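Uncharacterized protein (PDB 4IRT) is of unknown function but has the BNR-repeat beta-propeller architecture of sialidases and may act as a neuraminidase. Local coordinates at residues A[24-29]-A[77-82]; A[32-37]-A[48-53]; A[87-92]-A[125-130]. All coordinates share one frame; numbering follows the deposited sequence.

Contact 1 of 3, residues A[24-29]-A[77-82]; sequences RNNSLV and SMMIDG
N26 and M78 pair through their backbones: N26 N donates to M78 O at 2.9 Å, and M78 N returns the bond to N26 O at 2.8 Å, each donor lying in the plane of the carbonyl it meets. Just before this pair, N25 N meets the hydroxyl OG of S77 at 3.0 Å in an almost straight bond (164°); a serine suits this place because its OG can accept here and donate to P127 O. The selenomethionine side chain of M78 then runs past the turn. Its CB lies 3.7 Å from N26 O. CG, placed between the backbone N and the carbonyl carbon (chi1 87°), is 3.3 Å from N26 O and also touches CG1 of V29. SE of M78 comes 3.7 Å from S27 O, and the bend at chi3 carries CE of M78 onto the side chain of Y36. V29, beta-branched, spreads its two methyls over three neighbours: besides M78, CG1 rests on I80 CG1, and CG2 on SE of M79. Strands 28-31 and 76-80 are edge strands of two successive sheets; strand 34-40 covers M78 and I80, while F129 of strand 124-131 packs against M79.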
# COMPACT_ATOMS: atom_id res chain seq x y z
N ARG A 24 3.82 0.19 2.00
CA ARG A 24 4.20 -1.04 2.67
C ARG A 24 3.06 -2.05 2.57
O ARG A 24 1.99 -1.85 3.14
CB ARG A 24 4.57 -0.73 4.12
CG ARG A 24 5.79 0.20 4.23
CD ARG A 24 6.49 0.14 5.61
NE ARG A 24 6.90 -1.22 5.93
CZ ARG A 24 7.06 -1.75 7.15
NH1 ARG A 24 7.00 -1.01 8.27
NH2 ARG A 24 7.36 -3.05 7.25
N ASN A 25 3.29 -3.11 1.82
CA ASN A 25 2.25 -4.10 1.51
C ASN A 25 2.82 -5.48 1.77
O ASN A 25 3.24 -6.17 0.82
CB ASN A 25 1.81 -3.95 0.03
CG ASN A 25 0.88 -2.75 -0.17
OD1 ASN A 25 -0.25 -2.74 0.31
ND2 ASN A 25 1.35 -1.74 -0.85
N ASN A 26 2.87 -5.93 3.04
CA ASN A 26 2.34 -5.30 4.25
C ASN A 26 3.41 -5.01 5.29
O ASN A 26 4.53 -5.61 5.31
CB ASN A 26 1.36 -6.26 4.92
CG ASN A 26 0.02 -6.31 4.24
OD1 ASN A 26 -0.11 -6.03 3.03
ND2 ASN A 26 -0.99 -6.69 5.00
N SER A 27 3.12 -4.05 6.15
CA SER A 27 3.90 -3.86 7.36
C SER A 27 3.39 -4.75 8.48
O SER A 27 4.13 -5.09 9.39
CB SER A 27 3.81 -2.39 7.79
OG SER A 27 2.46 -2.01 8.03
N LEU A 28 2.11 -5.10 8.41
CA LEU A 28 1.37 -5.77 9.49
C LEU A 28 0.37 -6.73 8.84
O LEU A 28 -0.34 -6.36 7.88
CB LEU A 28 0.63 -4.70 10.28
CG LEU A 28 -0.13 -5.00 11.57
CD1 LEU A 28 0.83 -5.41 12.67
CD2 LEU A 28 -0.92 -3.75 11.98
N VAL A 29 0.33 -7.97 9.33
CA VAL A 29 -0.48 -8.97 8.69
C VAL A 29 -0.81 -10.10 9.64
O VAL A 29 0.07 -10.63 10.32
CB VAL A 29 0.16 -9.49 7.40
CG1 VAL A 29 1.49 -10.17 7.66
CG2 VAL A 29 -0.78 -10.48 6.73
N SER A 77 8.23 -4.96 2.74
CA SER A 77 6.91 -5.54 2.58
C SER A 77 6.95 -7.02 2.93
O SER A 77 7.86 -7.76 2.49
CB SER A 77 6.42 -5.39 1.13
OG SER A 77 6.00 -4.07 0.81
N MSE A 78 5.95 -7.47 3.69
CA MSE A 78 5.82 -8.86 4.11
C MSE A 78 4.44 -9.42 3.84
O MSE A 78 3.46 -8.68 3.58
CB MSE A 78 6.14 -8.97 5.60
CG MSE A 78 4.94 -8.71 6.48
SE MSE A 78 5.28 -8.43 8.39
CE MSE A 78 6.23 -10.04 8.76
N MSE A 79 4.34 -10.75 3.90
CA MSE A 79 3.08 -11.47 3.72
C MSE A 79 3.25 -12.89 4.20
O MSE A 79 4.36 -13.39 4.24
CB MSE A 79 2.69 -11.48 2.24
CG MSE A 79 1.36 -12.13 1.88
SE MSE A 79 -0.18 -11.42 2.86
CE MSE A 79 0.04 -9.53 2.54
N ILE A 80 2.15 -13.54 4.56
CA ILE A 80 2.17 -14.93 5.01
C ILE A 80 1.44 -15.77 3.96
O ILE A 80 0.36 -15.39 3.49
CB ILE A 80 1.45 -15.13 6.35
CG1 ILE A 80 1.82 -14.03 7.38
CG2 ILE A 80 1.74 -16.54 6.91
CD1 ILE A 80 3.22 -14.07 7.91
N ASP A 81 2.05 -16.88 3.58
CA ASP A 81 1.42 -17.79 2.61
C ASP A 81 0.51 -18.79 3.33
O ASP A 81 0.40 -18.77 4.56
CB ASP A 81 2.47 -18.45 1.67
CG ASP A 81 3.37 -19.48 2.38
OD1 ASP A 81 3.00 -20.00 3.45
OD2 ASP A 81 4.48 -19.76 1.84
N GLY A 82 -0.11 -19.68 2.57
CA GLY A 82 -1.11 -20.60 3.12
C GLY A 82 -0.57 -21.61 4.11
O GLY A 82 -1.35 -22.23 4.82

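Contact 2 of 3, residues A[32-37]-A[48-53]; sequences GDEQYI and LGKRKL
This contact is the open end of the beta hairpin formed by strands 34-40 and 45-52, the middle pair of a four-stranded antiparallel sheet; over 34-37 and 48-52 the strand directions lie 160° apart, close to antiparallel. Q35 with R51 and I37 with G49 are hydrogen-bonded pairs; L53 N extends the ladder to D33 O. Glycine is apt at G49, because a CB there would crowd CG2 of I37. On the face of E34 and Y36, charges interlock. K52 NZ reaches D33 OD1 at 2.9 Å, on the syn side of the carboxylate, and E34 OE2 at 3.1 Å, from above the carboxylate plane. K50 runs alongside Y36, its CB 4.2 Å from the ring centroid in an off-centre CH-pi contact, and its NZ meets Y36 OH at 3.2 Å, E34 OE1 weakly, and G106 O. On the other face R51 grips one oxygen with two nitrogens: NE at 3.0 Å and NH2 at 2.9 Å from Q35 OE1, which sits in the guanidinium plane. Q35 stretches out to meet them, its CG anti to the backbone N (chi1 -178°). A leucine in place of R51 would probably leave Q35 OE1 without both donors and the carboxylate of E407 without its cation. The double grip, with Q35 NE2 bonded to D370 and H381, fixes the amide's rotation, while the lysines are likely to balance the acidic pair.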
# COMPACT_ATOMS: atom_id res chain seq x y z
N GLY A 32 -4.37 -16.51 10.77
CA GLY A 32 -5.05 -17.21 11.87
C GLY A 32 -5.28 -16.25 13.03
O GLY A 32 -5.84 -15.16 12.85
N ASP A 33 -4.86 -16.63 14.23
CA ASP A 33 -4.95 -15.72 15.37
C ASP A 33 -3.61 -15.08 15.75
O ASP A 33 -3.47 -14.59 16.87
CB ASP A 33 -5.64 -16.40 16.57
CG ASP A 33 -4.75 -17.40 17.29
OD1 ASP A 33 -3.67 -17.80 16.79
OD2 ASP A 33 -5.15 -17.79 18.42
N GLU A 34 -2.65 -15.07 14.83
CA GLU A 34 -1.33 -14.46 15.08
C GLU A 34 -1.17 -13.28 14.17
O GLU A 34 -1.57 -13.32 13.02
CB GLU A 34 -0.22 -15.46 14.82
CG GLU A 34 -0.28 -16.54 15.87
CD GLU A 34 0.71 -17.68 15.70
OE1 GLU A 34 1.24 -17.91 14.60
OE2 GLU A 34 0.91 -18.38 16.70
N GLN A 35 -0.57 -12.22 14.68
CA GLN A 35 -0.29 -11.05 13.87
C GLN A 35 1.21 -10.83 13.80
O GLN A 35 1.91 -10.95 14.82
CB GLN A 35 -0.97 -9.84 14.49
CG GLN A 35 -0.83 -8.55 13.74
CD GLN A 35 -1.57 -7.45 14.44
OE1 GLN A 35 -1.21 -7.05 15.55
NE2 GLN A 35 -2.61 -6.96 13.82
N TYR A 36 1.67 -10.51 12.61
CA TYR A 36 3.06 -10.34 12.29
C TYR A 36 3.31 -8.90 11.90
O TYR A 36 2.45 -8.26 11.29
CB TYR A 36 3.45 -11.23 11.10
CG TYR A 36 3.37 -12.70 11.40
CD1 TYR A 36 2.15 -13.39 11.30
CD2 TYR A 36 4.51 -13.40 11.77
CE1 TYR A 36 2.08 -14.74 11.61
CE2 TYR A 36 4.45 -14.75 12.04
CZ TYR A 36 3.25 -15.42 11.95
OH TYR A 36 3.21 -16.76 12.24
N ILE A 37 4.51 -8.42 12.22
CA ILE A 37 4.89 -7.05 11.94
C ILE A 37 6.34 -7.04 11.50
O ILE A 37 7.10 -7.97 11.79
CB ILE A 37 4.68 -6.16 13.20
CG1 ILE A 37 4.66 -4.67 12.84
CG2 ILE A 37 5.71 -6.47 14.28
CD1 ILE A 37 4.24 -3.80 14.01
N LEU A 48 11.56 -8.63 12.67
CA LEU A 48 10.25 -9.28 12.48
C LEU A 48 9.68 -9.61 13.86
O LEU A 48 10.42 -9.98 14.78
CB LEU A 48 10.39 -10.56 11.66
CG LEU A 48 10.97 -10.46 10.26
CD1 LEU A 48 10.95 -11.82 9.60
CD2 LEU A 48 10.21 -9.47 9.39
N GLY A 49 8.37 -9.43 14.02
CA GLY A 49 7.71 -9.72 15.26
C GLY A 49 6.37 -10.40 15.07
O GLY A 49 5.79 -10.34 14.00
N LYS A 50 5.90 -11.05 16.13
CA LYS A 50 4.59 -11.65 16.11
C LYS A 50 3.99 -11.68 17.51
O LYS A 50 4.72 -11.69 18.52
CB LYS A 50 4.63 -13.06 15.53
CG LYS A 50 5.28 -14.10 16.43
CD LYS A 50 5.55 -15.42 15.72
CE LYS A 50 4.27 -16.17 15.42
NZ LYS A 50 4.46 -17.61 15.04
N ARG A 51 2.66 -11.72 17.55
CA ARG A 51 1.92 -11.92 18.76
C ARG A 51 0.65 -12.72 18.47
O ARG A 51 0.17 -12.79 17.32
CB ARG A 51 1.51 -10.58 19.38
CG ARG A 51 0.61 -9.71 18.50
CD ARG A 51 -0.25 -8.74 19.30
NE ARG A 51 -1.02 -7.85 18.42
CZ ARG A 51 -2.02 -7.06 18.82
NH1 ARG A 51 -2.41 -7.06 20.10
NH2 ARG A 51 -2.63 -6.25 17.97
N LYS A 52 0.08 -13.27 19.53
CA LYS A 52 -1.33 -13.65 19.50
C LYS A 52 -2.18 -12.40 19.55
O LYS A 52 -1.88 -11.46 20.31
CB LYS A 52 -1.69 -14.56 20.67
CG LYS A 52 -0.98 -15.89 20.58
CD LYS A 52 -1.57 -16.74 19.46
CE LYS A 52 -1.04 -18.16 19.51
NZ LYS A 52 -1.56 -19.00 18.40
N LEU A 53 -3.22 -12.37 18.73
CA LEU A 53 -4.13 -11.22 18.72
C LEU A 53 -4.82 -10.95 20.08
O LEU A 53 -5.24 -9.82 20.35
CB LEU A 53 -5.17 -11.37 17.62
CG LEU A 53 -4.68 -11.04 16.22
CD1 LEU A 53 -5.61 -11.60 15.16
CD2 LEU A 53 -4.51 -9.55 16.04

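Contact 3 of 3, residues A[87-92]-A[125-130]; sequences HVSFDH and TYPEFY. With EDO (1,2-ethanediol), chain L.
The backbones of strands 87-90 and 125-130 run nearly antiparallel (166°) but 7.2 Å apart at the axes, too widely for a shared ladder, so S89 and P127, nearest across the middle, meet through side chains. P127 is the wedge: its CB lies 3.5 Å from S89 OG, and its CG 3.7 Å from H92 ND1, the H92 and P127 side chains crossing obliquely. A proline suits this place, since its compact apolar ring fills the space between the strands. Beside it, F129 leans over with its CG anti to the carbonyl carbon (chi1 -71°), which brings the rim of its ring to segment 87-92. CE2 stands 3.8 Å from S89 N, which lies at the ring edge, near its plane, and CE1 touches CB of H87 at 3.9 Å. The short side chain of S89 lets P127 and F129 come close side by side, both touching its CB.

The polar ends are served from elsewhere. S89 OG bonds to N98 O and H92 NE2 to N98 N, so N98 positions both side chains that flank P127; H87 holds D81 and Y99 with its two ring nitrogens. Past the end of strand 87-90 one water bridges the two backbones, donating to H92 O at 2.7 Å and accepting from Y126 N at 2.9 Å. Near D91 an ethanediol, probably from the crystallisation liquor, donates from O2 to D91 OD2 at 2.7 Å and is also held by N98 ND2. Buried aromatic and proline side chains filling the gap between one sheet's second strand and the first strand of the next are what the face-to-face packing of neighbouring blades in a beta-propeller calls for.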
# COMPACT_ATOMS: atom_id res chain seq x y z
N HIS A 87 6.97 -14.40 3.92
CA HIS A 87 7.73 -13.95 2.77
C HIS A 87 8.01 -12.46 2.98
O HIS A 87 7.10 -11.71 3.31
CB HIS A 87 6.92 -14.10 1.50
CG HIS A 87 6.58 -15.51 1.16
ND1 HIS A 87 7.08 -16.14 0.04
CD2 HIS A 87 5.82 -16.43 1.81
CE1 HIS A 87 6.62 -17.38 0.00
NE2 HIS A 87 5.84 -17.57 1.05
N VAL A 88 9.25 -12.04 2.77
CA VAL A 88 9.61 -10.66 3.01
C VAL A 88 10.60 -10.16 1.97
O VAL A 88 11.56 -10.84 1.60
CB VAL A 88 10.15 -10.46 4.45
CG1 VAL A 88 11.46 -11.19 4.64
CG2 VAL A 88 10.28 -8.99 4.79
N SER A 89 10.37 -8.94 1.50
CA SER A 89 11.20 -8.31 0.50
C SER A 89 11.43 -6.87 0.95
O SER A 89 10.51 -6.21 1.44
CB SER A 89 10.54 -8.41 -0.89
OG SER A 89 11.40 -7.94 -1.93
N PHE A 90 12.65 -6.39 0.82
CA PHE A 90 13.05 -5.16 1.51
C PHE A 90 14.21 -4.44 0.85
O PHE A 90 14.97 -5.04 0.11
CB PHE A 90 13.45 -5.47 2.94
CG PHE A 90 14.42 -6.61 3.07
CD1 PHE A 90 14.00 -7.91 3.00
CD2 PHE A 90 15.77 -6.36 3.27
CE1 PHE A 90 14.90 -8.96 3.11
CE2 PHE A 90 16.70 -7.41 3.38
CZ PHE A 90 16.25 -8.71 3.31
N ASP A 91 14.35 -3.18 1.19
CA ASP A 91 15.58 -2.42 0.96
C ASP A 91 15.98 -2.23 -0.51
O ASP A 91 17.14 -2.52 -0.91
CB ASP A 91 16.74 -3.06 1.75
CG ASP A 91 18.01 -2.22 1.69
OD1 ASP A 91 17.88 -0.97 1.64
OD2 ASP A 91 19.11 -2.79 1.66
N HIS A 92 15.05 -1.71 -1.30
CA HIS A 92 15.33 -1.41 -2.69
C HIS A 92 15.06 0.04 -3.09
O HIS A 92 14.00 0.63 -2.77
CB HIS A 92 14.45 -2.21 -3.63
CG HIS A 92 14.32 -3.67 -3.31
ND1 HIS A 92 13.29 -4.15 -2.53
CD2 HIS A 92 15.01 -4.75 -3.73
CE1 HIS A 92 13.36 -5.47 -2.48
NE2 HIS A 92 14.40 -5.86 -3.20
N THR A 125 12.23 -1.78 -7.38
CA THR A 125 11.76 -0.77 -6.44
C THR A 125 10.32 -1.17 -6.06
O THR A 125 9.63 -1.76 -6.87
CB THR A 125 11.77 0.66 -7.03
OG1 THR A 125 13.03 0.93 -7.69
CG2 THR A 125 11.59 1.76 -5.94
N TYR A 126 9.89 -0.82 -4.85
CA TYR A 126 8.50 -0.96 -4.40
C TYR A 126 7.99 -2.42 -4.42
O TYR A 126 7.03 -2.74 -5.12
CB TYR A 126 7.55 -0.07 -5.23
CG TYR A 126 7.98 1.37 -5.28
CD1 TYR A 126 8.26 2.09 -4.11
CD2 TYR A 126 8.13 2.02 -6.50
CE1 TYR A 126 8.67 3.41 -4.16
CE2 TYR A 126 8.53 3.35 -6.56
CZ TYR A 126 8.79 4.04 -5.39
OH TYR A 126 9.18 5.35 -5.47
N PRO A 127 8.62 -3.30 -3.62
CA PRO A 127 8.08 -4.64 -3.45
C PRO A 127 6.72 -4.64 -2.76
O PRO A 127 6.55 -3.94 -1.76
CB PRO A 127 9.13 -5.33 -2.56
CG PRO A 127 9.69 -4.18 -1.73
CD PRO A 127 9.75 -3.02 -2.69
N GLU A 128 5.76 -5.40 -3.31
CA GLU A 128 4.42 -5.55 -2.74
C GLU A 128 3.96 -6.99 -2.85
O GLU A 128 4.09 -7.58 -3.92
CB GLU A 128 3.38 -4.70 -3.49
CG GLU A 128 3.67 -3.24 -3.71
CD GLU A 128 2.80 -2.63 -4.84
OE1 GLU A 128 1.67 -3.08 -5.08
OE2 GLU A 128 3.27 -1.72 -5.55
N PHE A 129 3.37 -7.52 -1.77
CA PHE A 129 2.79 -8.84 -1.73
C PHE A 129 1.26 -8.74 -1.57
O PHE A 129 0.77 -7.85 -0.89
CB PHE A 129 3.30 -9.64 -0.53
CG PHE A 129 4.74 -10.08 -0.64
CD1 PHE A 129 5.09 -11.20 -1.38
CD2 PHE A 129 5.74 -9.41 0.05
CE1 PHE A 129 6.41 -11.60 -1.48
CE2 PHE A 129 7.04 -9.82 -0.02
CZ PHE A 129 7.38 -10.93 -0.78
N TYR A 130 0.54 -9.71 -2.15
CA TYR A 130 -0.90 -9.86 -1.98
C TYR A 130 -1.20 -11.34 -1.91
O TYR A 130 -0.63 -12.14 -2.68
CB TYR A 130 -1.68 -9.21 -3.14
CG TYR A 130 -1.27 -7.78 -3.38
CD1 TYR A 130 -1.87 -6.75 -2.68
CD2 TYR A 130 -0.23 -7.47 -4.27
CE1 TYR A 130 -1.49 -5.44 -2.87
CE2 TYR A 130 0.17 -6.16 -4.45
CZ TYR A 130 -0.45 -5.15 -3.75
OH TYR A 130 -0.06 -3.86 -3.91
C1 EDO L . 20.25 -1.30 -1.16
O1 EDO L . 21.62 -0.98 -0.78
C2 EDO L . 20.11 -2.70 -1.75
O2 EDO L . 20.07 -3.72 -0.73
O HOH W 1 11.39 0.19 -2.55

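In the fold
Contacts 1 and 3 join successive sheets, whereas contact 2 lies within one. Contact 1 links strand 28-31 of the first sheet to 76-80 of the second; contact 3 links 86-90 of that second sheet to 124-131 of the third. Contact 2, from strands 34-40 and 45-52, falls along the chain between the two halves of contact 1, and contact 3 follows both. Centres of contacts 1 and 2 are about 11 Å apart, of 1 and 3 about 9 Å, and of 2 and 3 about 19 Å. Contact 1 touches both others, V29 O meeting Y36 N and S77 O packing on F129 CE2, so three consecutive propeller blades are knitted together, with contact 2 farthest from the chain's centre.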